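Local coordinates for protein DMSP lyase (Ruegeria pomeroyi, PDB 5CU1) that is a metalloprotein of the cupin clan, a small beta-barrel fold that holds an iron(III) ion, at residues H141-I146 / V193-D198. Residues are numbered along the deposited sequence; the frame is centred on the assembly and turned at random.
Sequences HPAEEI and VLWRGD. With FE (Fe (III) ion), chain B.
W195 lays its six-membered ring against one face of the H141 imidazole, CZ2 over the ring centre and 3.5 Å from H141 CD2, with the two planes inclined by 38°. A143 CB packs obliquely toward the rim of the indole, on the same side as H141, 3.4 Å from W195 CE3. The imidazole's rotation is fixed from two ends: NE2 binds iron, while H141 ND1 donates in the ring plane to a lone pair of A143 O at 3.2 Å. E145 shows how a first-shell ligand is positioned by a second shell. With CG anti to the backbone N (chi1 171°) and an extended chain, its carboxylate reaches iron with both oxygens; W195 NE1 donates to E145 OE2 at 3.2 Å, approaching on the anti side but out of the carboxylate plane, and H174 hydrogen-bonds to OE1. On the opposite face of the sheet, R196 NE and NH2 form a salt bridge with E144, both meeting OE1 from above the carboxylate plane, at 3.1 and 3.2 Å, while NH1 hydrogen-bonds to F39 O. Nearby, I146 CG2 packs 3.6 Å from L194 CB. The backbones run antiparallel, with paired bonds between I146 and L194; beyond the strands, a water bridges A143 N and D198 O. An iron ligand on a strand, another in the loop leading into it, and an indole from the next strand backing both, with H180 from the facing sheet completing the protein ligands, form the iron site of a cupin barrel.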
loop_
_atom_site.group_PDB
_atom_site.type_symbol
_atom_site.label_atom_id
_atom_site.label_comp_id
_atom_site.label_asym_id
_atom_site.label_seq_id
_atom_site.Cartn_x
_atom_site.Cartn_y
_atom_site.Cartn_z
ATOM N N HIS A 141 11.714 -6.680 2.675
ATOM C CA HIS A 141 11.064 -7.909 2.462
ATOM C C HIS A 141 11.431 -8.701 1.227
ATOM O O HIS A 141 11.749 -8.212 0.262
ATOM C CB HIS A 141 9.607 -7.782 2.464
ATOM C CG HIS A 141 9.090 -6.636 1.684
ATOM N ND1 HIS A 141 9.108 -6.558 0.334
ATOM C CD2 HIS A 141 8.604 -5.474 2.094
ATOM C CE1 HIS A 141 8.559 -5.466 -0.049
ATOM N NE2 HIS A 141 8.302 -4.759 0.991
ATOM N N PRO A 142 11.336 -9.990 1.286
ATOM C CA PRO A 142 11.438 -10.953 0.185
ATOM C C PRO A 142 10.608 -10.879 -1.068
ATOM O O PRO A 142 11.252 -11.002 -1.970
ATOM C CB PRO A 142 11.213 -12.250 0.923
ATOM C CG PRO A 142 11.596 -11.952 2.207
ATOM C CD PRO A 142 11.272 -10.664 2.539
ATOM N N ALA A 143 9.340 -10.471 -1.061
ATOM C CA ALA A 143 8.664 -10.105 -2.134
ATOM C C ALA A 143 9.338 -8.998 -2.921
ATOM O O ALA A 143 9.666 -8.077 -2.453
ATOM C CB ALA A 143 7.242 -9.716 -1.794
ATOM N N GLU A 144 9.305 -9.177 -4.182
ATOM C CA GLU A 144 9.301 -8.155 -5.127
ATOM C C GLU A 144 8.086 -7.309 -5.148
ATOM O O GLU A 144 7.051 -7.755 -5.003
ATOM C CB GLU A 144 9.618 -8.679 -6.466
ATOM C CG GLU A 144 10.846 -9.480 -6.578
ATOM C CD GLU A 144 11.253 -9.851 -7.996
ATOM O OE1 GLU A 144 10.630 -10.465 -8.666
ATOM O OE2 GLU A 144 12.281 -9.574 -8.422
ATOM N N GLU A 145 8.366 -6.072 -5.309
ATOM C CA GLU A 145 7.456 -5.000 -5.165
ATOM C C GLU A 145 7.318 -3.891 -6.200
ATOM O O GLU A 145 8.139 -3.467 -6.633
ATOM C CB GLU A 145 7.478 -4.481 -3.725
ATOM C CG GLU A 145 6.792 -3.281 -3.359
ATOM C CD GLU A 145 7.068 -2.806 -2.002
ATOM O OE1 GLU A 145 7.982 -2.295 -1.691
ATOM O OE2 GLU A 145 6.359 -3.031 -1.198
ATOM N N ILE A 146 6.134 -3.574 -6.540
ATOM C CA ILE A 146 5.717 -2.324 -7.118
ATOM C C ILE A 146 4.859 -1.318 -6.325
ATOM O O ILE A 146 3.912 -1.632 -5.910
ATOM C CB ILE A 146 5.306 -2.544 -8.600
ATOM C CG1 ILE A 146 5.666 -1.355 -9.487
ATOM C CG2 ILE A 146 3.960 -3.254 -8.801
ATOM C CD1 ILE A 146 5.226 -1.519 -10.940
ATOM N N VAL A 193 0.124 -1.109 -3.859
ATOM C CA VAL A 193 1.352 -1.875 -3.721
ATOM C C VAL A 193 1.115 -3.334 -4.098
ATOM O O VAL A 193 0.292 -3.985 -3.478
ATOM C CB VAL A 193 1.882 -1.819 -2.292
ATOM C CG1 VAL A 193 3.297 -2.412 -2.220
ATOM C CG2 VAL A 193 1.848 -0.399 -1.787
ATOM N N LEU A 194 1.826 -3.830 -5.114
ATOM C CA LEU A 194 1.732 -5.228 -5.543
ATOM C C LEU A 194 2.948 -6.027 -5.118
ATOM O O LEU A 194 4.059 -5.525 -5.171
ATOM C CB LEU A 194 1.579 -5.324 -7.064
ATOM C CG LEU A 194 0.342 -4.622 -7.626
ATOM C CD1 LEU A 194 0.230 -4.829 -9.114
ATOM C CD2 LEU A 194 -0.921 -5.108 -6.925
ATOM N N TRP A 195 2.715 -7.264 -4.677
ATOM C CA TRP A 195 3.768 -8.211 -4.304
ATOM C C TRP A 195 3.732 -9.442 -5.196
ATOM O O TRP A 195 2.666 -9.893 -5.627
ATOM C CB TRP A 195 3.629 -8.678 -2.855
ATOM C CG TRP A 195 4.127 -7.731 -1.853
ATOM C CD1 TRP A 195 4.306 -6.406 -2.014
ATOM C CD2 TRP A 195 4.513 -8.035 -0.508
ATOM N NE1 TRP A 195 4.779 -5.849 -0.854
ATOM C CE2 TRP A 195 4.918 -6.834 0.084
ATOM C CE3 TRP A 195 4.550 -9.206 0.248
ATOM C CZ2 TRP A 195 5.376 -6.771 1.398
ATOM C CZ3 TRP A 195 4.994 -9.142 1.549
ATOM C CH2 TRP A 195 5.405 -7.934 2.112
ATOM N N ARG A 196 4.907 -9.997 -5.446
ATOM C CA ARG A 196 5.010 -11.235 -6.182
ATOM C C ARG A 196 6.174 -11.985 -5.582
ATOM O O ARG A 196 7.080 -11.367 -5.024
ATOM C CB ARG A 196 5.188 -10.971 -7.677
ATOM C CG ARG A 196 6.514 -10.338 -8.059
ATOM C CD ARG A 196 6.560 -9.938 -9.528
ATOM N NE ARG A 196 7.945 -9.748 -9.970
ATOM C CZ ARG A 196 8.322 -9.483 -11.218
ATOM N NH1 ARG A 196 7.437 -9.348 -12.195
ATOM N NH2 ARG A 196 9.606 -9.355 -11.491
ATOM N N GLY A 197 6.133 -13.314 -5.660
ATOM C CA GLY A 197 7.178 -14.140 -5.099
ATOM C C GLY A 197 6.831 -14.631 -3.711
ATOM O O GLY A 197 5.759 -15.170 -3.501
ATOM N N ASP A 198 7.745 -14.453 -2.769
ATOM C CA ASP A 198 7.504 -14.817 -1.375
ATOM C C ASP A 198 6.550 -13.821 -0.736
ATOM O O ASP A 198 6.943 -12.711 -0.416
ATOM C CB ASP A 198 8.835 -14.872 -0.622
ATOM C CG ASP A 198 8.675 -15.150 0.855
ATOM O OD1 ASP A 198 7.548 -15.371 1.349
ATOM O OD2 ASP A 198 9.716 -15.150 1.530
HETATM FE FE FE B . 7.752 -2.436 0.639
HETATM O O HOH W 1 7.820 -11.036 1.379
#